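Long-range contacts in phosphate-binding protein (Xanthomonas axonopodis pv. citri, PDB 5UB3), which probably serves as a periplasmic sensor of the phosphonate-binding protein family, paired with a diguanylate cyclase, and is seen here bound to chloride: residues E19-L24 / G40-A45; F98-S103 / H172-D177; T206-R211 / R262-E267. All coordinates share one frame; numbering follows the deposited sequence. Where two conformers were deposited one is given.

Interaction 1: residues E19-L24 / G40-A45; sequences EQLKPL and GEILMA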
loop_
_atom_site.group_PDB
_atom_site.type_symbol
_atom_site.label_atom_id
_atom_site.label_comp_id
_atom_site.label_asym_id
_atom_site.label_seq_id
_atom_site.Cartn_x
_atom_site.Cartn_y
_atom_site.Cartn_z
ATOM N N GLU A 19 -10.708 10.234 9.068
ATOM C CA GLU A 19 -11.897 10.650 8.296
ATOM C C GLU A 19 -12.245 9.735 7.139
ATOM O O GLU A 19 -13.340 9.741 6.659
ATOM C CB GLU A 19 -11.658 12.030 7.696
ATOM C CG GLU A 19 -11.360 13.154 8.694
ATOM C CD GLU A 19 -10.894 14.402 7.960
ATOM O OE1 GLU A 19 -9.917 14.336 7.168
ATOM O OE2 GLU A 19 -11.541 15.445 8.119
ATOM N N GLN A 20 -11.241 9.043 6.628
ATOM C CA GLN A 20 -11.392 8.083 5.550
ATOM C C GLN A 20 -12.045 6.758 5.994
ATOM O O GLN A 20 -12.717 6.091 5.224
ATOM C CB GLN A 20 -10.002 7.883 4.914
ATOM C CG GLN A 20 -9.467 9.205 4.361
ATOM C CD GLN A 20 -8.634 9.039 3.104
ATOM O OE1 GLN A 20 -7.425 8.765 3.187
ATOM N NE2 GLN A 20 -9.292 9.134 1.912
ATOM N N LEU A 21 -11.907 6.430 7.276
ATOM C CA LEU A 21 -12.385 5.206 7.818
ATOM C C LEU A 21 -13.724 5.301 8.557
ATOM O O LEU A 21 -14.531 4.369 8.490
ATOM C CB LEU A 21 -11.321 4.684 8.783
ATOM C CG LEU A 21 -9.954 4.425 8.127
ATOM C CD1 LEU A 21 -9.000 4.101 9.263
ATOM C CD2 LEU A 21 -10.020 3.264 7.158
ATOM N N LYS A 22 -13.968 6.405 9.260
ATOM C CA LYS A 22 -15.129 6.470 10.157
ATOM C C LYS A 22 -16.442 6.364 9.421
ATOM O O LYS A 22 -17.325 5.613 9.848
ATOM C CB LYS A 22 -15.122 7.731 11.028
ATOM C CG LYS A 22 -16.345 7.841 11.949
ATOM C CD LYS A 22 -16.380 6.669 12.927
ATOM C CE LYS A 22 -17.137 6.928 14.235
ATOM N NZ LYS A 22 -16.931 5.778 15.170
ATOM N N PRO A 23 -16.598 7.102 8.306
ATOM C CA PRO A 23 -17.880 6.962 7.585
ATOM C C PRO A 23 -18.269 5.523 7.207
ATOM O O PRO A 23 -19.414 5.118 7.436
ATOM C CB PRO A 23 -17.681 7.815 6.344
ATOM C CG PRO A 23 -16.663 8.832 6.744
ATOM C CD PRO A 23 -15.707 8.076 7.620
ATOM N N LEU A 24 -17.330 4.728 6.670
ATOM C CA LEU A 24 -17.700 3.355 6.291
ATOM C C LEU A 24 -17.916 2.480 7.527
ATOM O O LEU A 24 -18.817 1.612 7.518
ATOM C CB LEU A 24 -16.664 2.740 5.349
ATOM C CG LEU A 24 -16.973 1.329 4.873
ATOM C CD1 LEU A 24 -18.274 1.349 4.065
ATOM C CD2 LEU A 24 -15.817 0.721 4.069
ATOM N N GLY A 40 -18.336 0.374 16.972
ATOM C CA GLY A 40 -17.131 0.460 16.164
ATOM C C GLY A 40 -16.092 1.355 16.808
ATOM O O GLY A 40 -16.449 2.307 17.483
ATOM N N GLU A 41 -14.827 1.078 16.524
ATOM C CA GLU A 41 -13.703 1.957 16.842
ATOM C C GLU A 41 -12.709 1.991 15.688
ATOM O O GLU A 41 -12.654 1.069 14.886
ATOM C CB GLU A 41 -12.959 1.431 18.049
ATOM C CG GLU A 41 -13.628 1.851 19.335
ATOM C CD GLU A 41 -13.219 1.059 20.534
ATOM O OE1 GLU A 41 -12.298 0.232 20.454
ATOM O OE2 GLU A 41 -13.875 1.276 21.566
ATOM N N ILE A 42 -11.929 3.051 15.622
ATOM C CA ILE A 42 -10.859 3.171 14.668
ATOM C C ILE A 42 -9.537 3.049 15.451
ATOM O O ILE A 42 -9.374 3.693 16.502
ATOM C CB ILE A 42 -10.891 4.552 13.964
ATOM C CG1 ILE A 42 -12.220 4.741 13.179
ATOM C CG2 ILE A 42 -9.690 4.753 13.045
ATOM C CD1 ILE A 42 -12.443 3.739 12.079
ATOM N N LEU A 43 -8.598 2.288 14.905
ATOM C CA LEU A 43 -7.258 2.159 15.476
ATOM C C LEU A 43 -6.293 1.948 14.325
ATOM O O LEU A 43 -6.278 0.915 13.677
ATOM C CB LEU A 43 -7.136 1.015 16.466
ATOM C CG LEU A 43 -5.798 0.884 17.214
ATOM C CD1 LEU A 43 -5.360 2.166 17.927
ATOM C CD2 LEU A 43 -5.852 -0.227 18.214
ATOM N N MET A 44 -5.472 2.954 14.099
ATOM C CA MET A 44 -4.505 2.904 13.043
ATOM C C MET A 44 -3.154 2.628 13.685
ATOM O O MET A 44 -3.021 2.634 14.901
ATOM C CB MET A 44 -4.517 4.223 12.280
ATOM C CG MET A 44 -5.729 4.403 11.415
ATOM S SD MET A 44 -5.844 6.083 10.761
ATOM C CE MET A 44 -6.547 6.936 12.170
ATOM N N ALA A 45 -2.166 2.296 12.874
ATOM C CA ALA A 45 -0.852 2.029 13.438
ATOM C C ALA A 45 0.168 2.682 12.582
ATOM O O ALA A 45 -0.057 2.818 11.422
ATOM C CB ALA A 45 -0.600 0.529 13.562
#
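L21 and I42 meet inside a beta-alpha-beta unit, made of strand 4-8, helix 14-28 and strand 39-42, in which the helix connects two parallel strands and packs back against them. Helix segment 19-24 and strand segment 40-42 run nearly antiparallel, at 171°, with axes 8.9 Å apart. Their meeting can be followed along L21. Its CB receives the tip of I42, with CD1 at 3.6 Å. I42 carries CG1 anti to its carbonyl carbon (chi1 -61°) and turns CD1 back toward the helix, where the methyl also lies 4.1 Å from L21 C. Beyond CB, L21 reaches along the strand, and its CD1 touches two residues at once: I42 CG2 and, farther along, M44 CG, each at 3.9 Å. L21 is also touched by F248, F249 and L7, while Y18 and L25 of the helix add to the cover over I42. K22 lies at the margin. In the conformer given, a bend at chi2 brings NZ to 4.2 Å from G40 O; this approach and a long, weak ion pair to D26 are tentative. At the other end of the contact the M44 sulfur, SD, rests 4.0 Å from L21 CD1.

Interaction 2: residues F98-S103 / H172-D177; sequences FVRRDS and HKHLID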
loop_
_atom_site.group_PDB
_atom_site.type_symbol
_atom_site.label_atom_id
_atom_site.label_comp_id
_atom_site.label_asym_id
_atom_site.label_seq_id
_atom_site.Cartn_x
_atom_site.Cartn_y
_atom_site.Cartn_z
ATOM N N PHE A 98 10.961 6.808 -12.096
ATOM C CA PHE A 98 11.078 7.970 -12.912
ATOM C C PHE A 98 12.304 8.788 -12.538
ATOM O O PHE A 98 12.793 8.720 -11.412
ATOM C CB PHE A 98 9.815 8.812 -12.807
ATOM C CG PHE A 98 9.605 9.388 -11.465
ATOM C CD1 PHE A 98 8.911 8.662 -10.494
ATOM C CD2 PHE A 98 10.132 10.653 -11.131
ATOM C CE1 PHE A 98 8.744 9.175 -9.222
ATOM C CE2 PHE A 98 9.958 11.171 -9.881
ATOM C CZ PHE A 98 9.278 10.440 -8.915
ATOM N N VAL A 99 12.778 9.548 -13.499
ATOM C CA VAL A 99 13.890 10.483 -13.319
ATOM C C VAL A 99 13.618 11.839 -13.911
ATOM O O VAL A 99 12.676 12.017 -14.690
ATOM C CB VAL A 99 15.136 9.988 -14.039
ATOM C CG1 VAL A 99 15.524 8.616 -13.507
ATOM C CG2 VAL A 99 14.945 9.972 -15.558
ATOM N N ARG A 100 14.505 12.774 -13.615
ATOM C CA ARG A 100 14.506 14.008 -14.400
ATOM C C ARG A 100 14.798 13.720 -15.862
ATOM O O ARG A 100 15.569 12.829 -16.208
ATOM C CB ARG A 100 15.504 15.009 -13.862
ATOM C CG ARG A 100 15.049 15.588 -12.532
ATOM C CD ARG A 100 15.897 16.790 -12.205
ATOM N NE ARG A 100 15.868 17.750 -13.314
ATOM C CZ ARG A 100 15.042 18.796 -13.434
ATOM N NH1 ARG A 100 14.135 19.105 -12.488
ATOM N NH2 ARG A 100 15.172 19.581 -14.515
ATOM N N ARG A 101 14.129 14.447 -16.740
ATOM C CA ARG A 101 14.286 14.179 -18.166
ATOM C C ARG A 101 15.742 14.476 -18.559
ATOM O O ARG A 101 16.276 13.804 -19.393
ATOM C CB ARG A 101 13.215 14.926 -18.987
ATOM C CG ARG A 101 13.653 15.532 -20.318
ATOM C CD ARG A 101 12.502 15.723 -21.323
ATOM N NE ARG A 101 11.876 14.460 -21.761
ATOM C CZ ARG A 101 12.476 13.450 -22.427
ATOM N NH1 ARG A 101 13.771 13.475 -22.762
ATOM N NH2 ARG A 101 11.754 12.372 -22.764
ATOM N N ASP A 102 16.387 15.438 -17.906
ATOM C CA ASP A 102 17.800 15.731 -18.199
ATOM C C ASP A 102 18.816 14.745 -17.537
ATOM O O ASP A 102 20.036 14.894 -17.691
ATOM C CB ASP A 102 18.125 17.217 -17.917
ATOM C CG ASP A 102 17.845 17.646 -16.452
ATOM O OD1 ASP A 102 17.747 16.845 -15.541
ATOM O OD2 ASP A 102 17.718 18.843 -16.185
ATOM N N SER A 103 18.318 13.707 -16.857
ATOM C CA SER A 103 19.154 12.669 -16.246
ATOM C C SER A 103 19.760 11.828 -17.345
ATOM O O SER A 103 19.173 11.635 -18.381
ATOM C CB SER A 103 18.269 11.711 -15.392
ATOM O OG SER A 103 18.991 10.575 -14.917
ATOM N N HIS A 172 12.894 15.925 -8.145
ATOM C CA HIS A 172 12.768 17.116 -8.950
ATOM C C HIS A 172 13.888 18.075 -8.644
ATOM O O HIS A 172 14.396 18.725 -9.559
ATOM C CB HIS A 172 11.452 17.801 -8.786
ATOM C CG HIS A 172 11.252 18.854 -9.821
ATOM N ND1 HIS A 172 11.329 20.195 -9.537
ATOM C CD2 HIS A 172 11.090 18.762 -11.157
ATOM C CE1 HIS A 172 11.165 20.889 -10.644
ATOM N NE2 HIS A 172 11.031 20.044 -11.644
ATOM N N LYS A 173 14.286 18.106 -7.360
ATOM C CA LYS A 173 15.214 19.079 -6.869
ATOM C C LYS A 173 16.650 18.605 -6.974
ATOM O O LYS A 173 17.514 19.272 -6.406
ATOM C CB LYS A 173 14.829 19.524 -5.451
ATOM C CG LYS A 173 13.476 20.215 -5.449
ATOM C CD LYS A 173 13.042 20.609 -4.070
ATOM C CE LYS A 173 11.524 20.771 -3.935
ATOM N NZ LYS A 173 11.142 21.944 -4.737
ATOM N N HIS A 174 16.926 17.542 -7.759
ATOM C CA HIS A 174 18.266 16.982 -7.968
ATOM C C HIS A 174 18.898 16.421 -6.672
ATOM O O HIS A 174 20.107 16.329 -6.562
ATOM C CB HIS A 174 19.241 17.993 -8.624
ATOM C CG HIS A 174 18.898 18.347 -10.031
ATOM N ND1 HIS A 174 18.079 19.414 -10.356
ATOM C CD2 HIS A 174 19.285 17.796 -11.204
ATOM C CE1 HIS A 174 17.969 19.494 -11.668
ATOM N NE2 HIS A 174 18.679 18.514 -12.206
ATOM N N LEU A 175 18.093 16.049 -5.687
ATOM C CA LEU A 175 18.674 15.510 -4.460
ATOM C C LEU A 175 18.880 14.035 -4.625
ATOM O O LEU A 175 19.792 13.517 -4.068
ATOM C CB LEU A 175 17.773 15.770 -3.294
ATOM C CG LEU A 175 17.591 17.271 -3.066
ATOM C CD1 LEU A 175 16.378 17.498 -2.179
ATOM C CD2 LEU A 175 18.835 17.921 -2.471
ATOM N N ILE A 176 18.052 13.390 -5.438
ATOM C CA ILE A 176 18.021 11.935 -5.603
ATOM C C ILE A 176 17.766 11.680 -7.085
ATOM O O ILE A 176 17.034 12.438 -7.696
ATOM C CB ILE A 176 16.918 11.335 -4.705
ATOM C CG1 ILE A 176 17.218 11.644 -3.231
ATOM C CG2 ILE A 176 16.824 9.815 -4.872
ATOM C CD1 ILE A 176 16.197 11.088 -2.230
ATOM N N ASP A 177 18.407 10.669 -7.662
ATOM C CA ASP A 177 18.372 10.468 -9.074
ATOM C C ASP A 177 17.038 9.866 -9.555
ATOM O O ASP A 177 16.540 10.217 -10.626
ATOM C CB ASP A 177 19.498 9.540 -9.497
ATOM C CG ASP A 177 20.882 10.051 -9.074
ATOM O OD1 ASP A 177 21.191 11.190 -9.364
ATOM O OD2 ASP A 177 21.642 9.296 -8.447
HETATM O O HOH W 1 16.820 12.559 -11.983
#
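R100, at the end of strand 92-100, brings its guanidinium up to H172, the last residue of helix 164-172, and H174 of the loop after it, and here the packing is close. Its NH1 donates to H172 O at 3.0 Å, in the carbonyl plane and on a lone pair, though the bond is bent to 139°. NH1 also stands over one face of the H172 imidazole, whose own NE2 is hydrogen-bonded to D199. From another direction H174 lays its ring against the arginine: R100 CD sits 3.5 Å from the ring centroid in a CH-pi contact, while H174 CE1 lies over one guanidinium face, the two planes 30° apart. A bend at chi3 (54°) carries the guanidinium back to D102, which it grips side-on, NE to OD1 at 3.1 Å and NH2 to OD2 at 3.1 Å. This salt bridge lies within the type I turn R100-S103, which the S103 N to R100 O bond closes, and probably fixes the rotation of the head group. The other half of the contact is looser. There a water joins the backbones, accepting from R100 N at 2.8 Å and donating to D177 O at 2.7 Å, and V99 CG1 adds a touch on the same carbonyl. With its positive phi, H174 is the C-prime residue of the Schellman motif that terminates helix 164-172.

Interaction 3: residues T206-R211 / R262-E267; sequences TAPVPR and RRRLQE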
loop_
_atom_site.group_PDB
_atom_site.type_symbol
_atom_site.label_atom_id
_atom_site.label_comp_id
_atom_site.label_asym_id
_atom_site.label_seq_id
_atom_site.Cartn_x
_atom_site.Cartn_y
_atom_site.Cartn_z
ATOM N N THR A 206 6.974 -1.847 -13.419
ATOM C CA THR A 206 6.846 -3.198 -12.953
ATOM C C THR A 206 5.571 -3.810 -13.504
ATOM O O THR A 206 4.740 -3.118 -14.090
ATOM C CB THR A 206 6.823 -3.300 -11.400
ATOM O OG1 THR A 206 5.590 -2.793 -10.882
ATOM C CG2 THR A 206 8.016 -2.525 -10.781
ATOM N N ALA A 207 5.437 -5.103 -13.260
ATOM C CA ALA A 207 4.195 -5.855 -13.595
ATOM C C ALA A 207 3.116 -5.387 -12.650
ATOM O O ALA A 207 3.427 -4.976 -11.518
ATOM C CB ALA A 207 4.416 -7.375 -13.430
ATOM N N PRO A 208 1.855 -5.466 -13.076
ATOM C CA PRO A 208 0.784 -4.994 -12.177
ATOM C C PRO A 208 0.479 -6.035 -11.157
ATOM O O PRO A 208 0.754 -7.201 -11.370
ATOM C CB PRO A 208 -0.397 -4.776 -13.121
ATOM C CG PRO A 208 -0.166 -5.827 -14.152
ATOM C CD PRO A 208 1.325 -5.776 -14.400
ATOM N N VAL A 209 -0.036 -5.589 -10.028
ATOM C CA VAL A 209 -0.522 -6.482 -8.976
ATOM C C VAL A 209 -1.879 -5.952 -8.595
ATOM O O VAL A 209 -2.169 -4.796 -8.854
ATOM C CB VAL A 209 0.447 -6.491 -7.746
ATOM C CG1 VAL A 209 1.829 -7.040 -8.121
ATOM C CG2 VAL A 209 0.550 -5.113 -7.169
ATOM N N PRO A 210 -2.695 -6.769 -7.902
ATOM C CA PRO A 210 -3.887 -6.205 -7.369
ATOM C C PRO A 210 -3.540 -5.116 -6.388
ATOM O O PRO A 210 -2.611 -5.225 -5.622
ATOM C CB PRO A 210 -4.602 -7.343 -6.678
ATOM C CG PRO A 210 -3.754 -8.516 -6.811
ATOM C CD PRO A 210 -2.442 -8.129 -7.436
ATOM N N ARG A 211 -4.344 -4.098 -6.456
ATOM C CA ARG A 211 -4.133 -2.842 -5.808
ATOM C C ARG A 211 -4.353 -2.847 -4.302
ATOM O O ARG A 211 -3.554 -2.315 -3.524
ATOM C CB ARG A 211 -5.139 -1.921 -6.465
ATOM C CG ARG A 211 -5.202 -0.628 -5.811
ATOM C CD ARG A 211 -5.358 0.465 -6.782
ATOM N NE ARG A 211 -4.947 1.629 -6.048
ATOM C CZ ARG A 211 -5.337 2.850 -6.336
ATOM N NH1 ARG A 211 -6.153 3.104 -7.369
ATOM N NH2 ARG A 211 -4.884 3.817 -5.566
ATOM N N ARG A 262 -6.056 -15.000 -5.498
ATOM C CA ARG A 262 -5.234 -15.775 -4.544
ATOM C C ARG A 262 -3.826 -16.059 -5.049
ATOM O O ARG A 262 -2.875 -15.971 -4.283
ATOM C CB ARG A 262 -5.868 -17.119 -4.165
ATOM C CG ARG A 262 -7.088 -16.953 -3.309
ATOM C CD ARG A 262 -7.837 -18.259 -3.130
ATOM N NE ARG A 262 -9.058 -17.992 -2.337
ATOM C CZ ARG A 262 -10.336 -18.218 -2.695
ATOM N NH1 ARG A 262 -10.635 -18.771 -3.875
ATOM N NH2 ARG A 262 -11.322 -17.934 -1.819
ATOM N N ARG A 263 -3.727 -16.466 -6.299
ATOM C CA ARG A 263 -2.447 -16.737 -6.962
ATOM C C ARG A 263 -1.656 -15.447 -7.043
ATOM O O ARG A 263 -0.487 -15.436 -6.758
ATOM C CB ARG A 263 -2.646 -17.293 -8.358
ATOM C CG ARG A 263 -3.086 -18.765 -8.410
ATOM C CD ARG A 263 -3.278 -19.326 -9.860
ATOM N NE ARG A 263 -4.486 -18.848 -10.562
ATOM C CZ ARG A 263 -5.675 -19.487 -10.681
ATOM N NH1 ARG A 263 -5.910 -20.729 -10.165
ATOM N NH2 ARG A 263 -6.694 -18.859 -11.324
ATOM N N ARG A 264 -2.312 -14.352 -7.364
ATOM C CA ARG A 264 -1.589 -13.092 -7.490
ATOM C C ARG A 264 -1.115 -12.610 -6.150
ATOM O O ARG A 264 -0.008 -12.064 -6.055
ATOM C CB ARG A 264 -2.399 -12.037 -8.214
ATOM C CG ARG A 264 -2.667 -12.434 -9.666
ATOM C CD ARG A 264 -3.497 -11.392 -10.349
ATOM N NE ARG A 264 -2.699 -10.247 -10.753
ATOM C CZ ARG A 264 -3.206 -9.071 -11.077
ATOM N NH1 ARG A 264 -4.499 -8.855 -10.985
ATOM N NH2 ARG A 264 -2.387 -8.069 -11.415
ATOM N N LEU A 265 -1.925 -12.765 -5.108
ATOM C CA LEU A 265 -1.459 -12.415 -3.762
ATOM C C LEU A 265 -0.364 -13.319 -3.284
ATOM O O LEU A 265 0.574 -12.871 -2.632
ATOM C CB LEU A 265 -2.603 -12.413 -2.751
ATOM C CG LEU A 265 -3.582 -11.264 -2.952
ATOM C CD1 LEU A 265 -4.711 -11.443 -1.891
ATOM C CD2 LEU A 265 -2.927 -9.906 -2.798
ATOM N N GLN A 266 -0.460 -14.605 -3.618
ATOM C CA GLN A 266 0.596 -15.544 -3.264
ATOM C C GLN A 266 1.950 -15.153 -3.959
ATOM O O GLN A 266 3.018 -15.165 -3.314
ATOM C CB GLN A 266 0.120 -16.968 -3.571
ATOM C CG GLN A 266 0.973 -18.064 -2.992
ATOM C CD GLN A 266 2.319 -18.119 -3.683
ATOM O OE1 GLN A 266 2.380 -18.238 -4.899
ATOM N NE2 GLN A 266 3.406 -17.987 -2.922
ATOM N N GLU A 267 1.901 -14.768 -5.226
ATOM C CA GLU A 267 3.148 -14.368 -5.939
ATOM C C GLU A 267 3.717 -13.086 -5.334
ATOM O O GLU A 267 4.923 -12.954 -5.138
ATOM C CB GLU A 267 2.890 -14.146 -7.386
ATOM C CG GLU A 267 2.667 -15.459 -8.083
ATOM C CD GLU A 267 2.144 -15.302 -9.506
ATOM O OE1 GLU A 267 1.985 -14.157 -9.978
ATOM O OE2 GLU A 267 1.889 -16.352 -10.144
HETATM O O HOH W 2 0.153 -10.529 -10.621
#
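Helix 259-277 passes beside strand 209-217 near P210, and the first turns of that C-terminal helix rest on the strand through R264 and L265. R264 meets P208, V209 and P210 in succession, and P210 provides the main surface. Its CD stands 3.8 Å above the guanidinium plane, over the centre of the group, so that the flat cation lies across the pyrrolidine ring instead of pointing at it. The aliphatic root of the same arginine joins in, R264 CB lying 4.0 Å from P210 CG. The chain leaves the helix with CG anti to the carbonyl carbon (chi1 -65°), extends through chi2, and then bends at chi3 (79°), which brings the guanidinium back over the proline. In this pose the edge of the group faces the backbone. NH2 gives a weak hydrogen bond to P208 O, 3.3 Å long, and passes 3.5 Å from V209 CA. NE turns to a water at 2.9 Å, and that water makes a further weak bond to P208 O, so the carbonyl is approached both directly and through solvent. The stronger partner of NH2 is D92 on the neighbouring strand 92-100, whose salt bridge with R264 probably sets the position of the cation. Deeper in, the chemistry becomes apolar: P210 CG faces L265 CD2 at 4.3 Å, and M84 of strand 79-87 touches both residues. T67 also spans the contact, touching L265 while its hydroxyl bonds to P210 O. The whole is helix-on-strand packing, in which R264 over P210, its salt bridge to D92 and the apolar L265 together join the C-terminal helix to the paired strands 92-100 and 209-217.

The three contacts illustrate how chemistry follows position. Interaction 1 is a surface contact made by apolar branches between helix and strand, with a lysine at its margin. Interactions 2 and 3 are partly buried, and in each an arginine carries the contact, but differently: in 98-103 / 172-177 it leaves a strand end and works among histidines and an aspartate, whereas in 206-211 / 262-267 it comes from a helix and lies over a proline. Those two reach neighbouring strands, 92-100 and 209-217, and each includes a water. Interactions 1 and 2, with centres 37 Å apart, lie on opposite sides of the chain's centre; interaction 3 is nearest that centre.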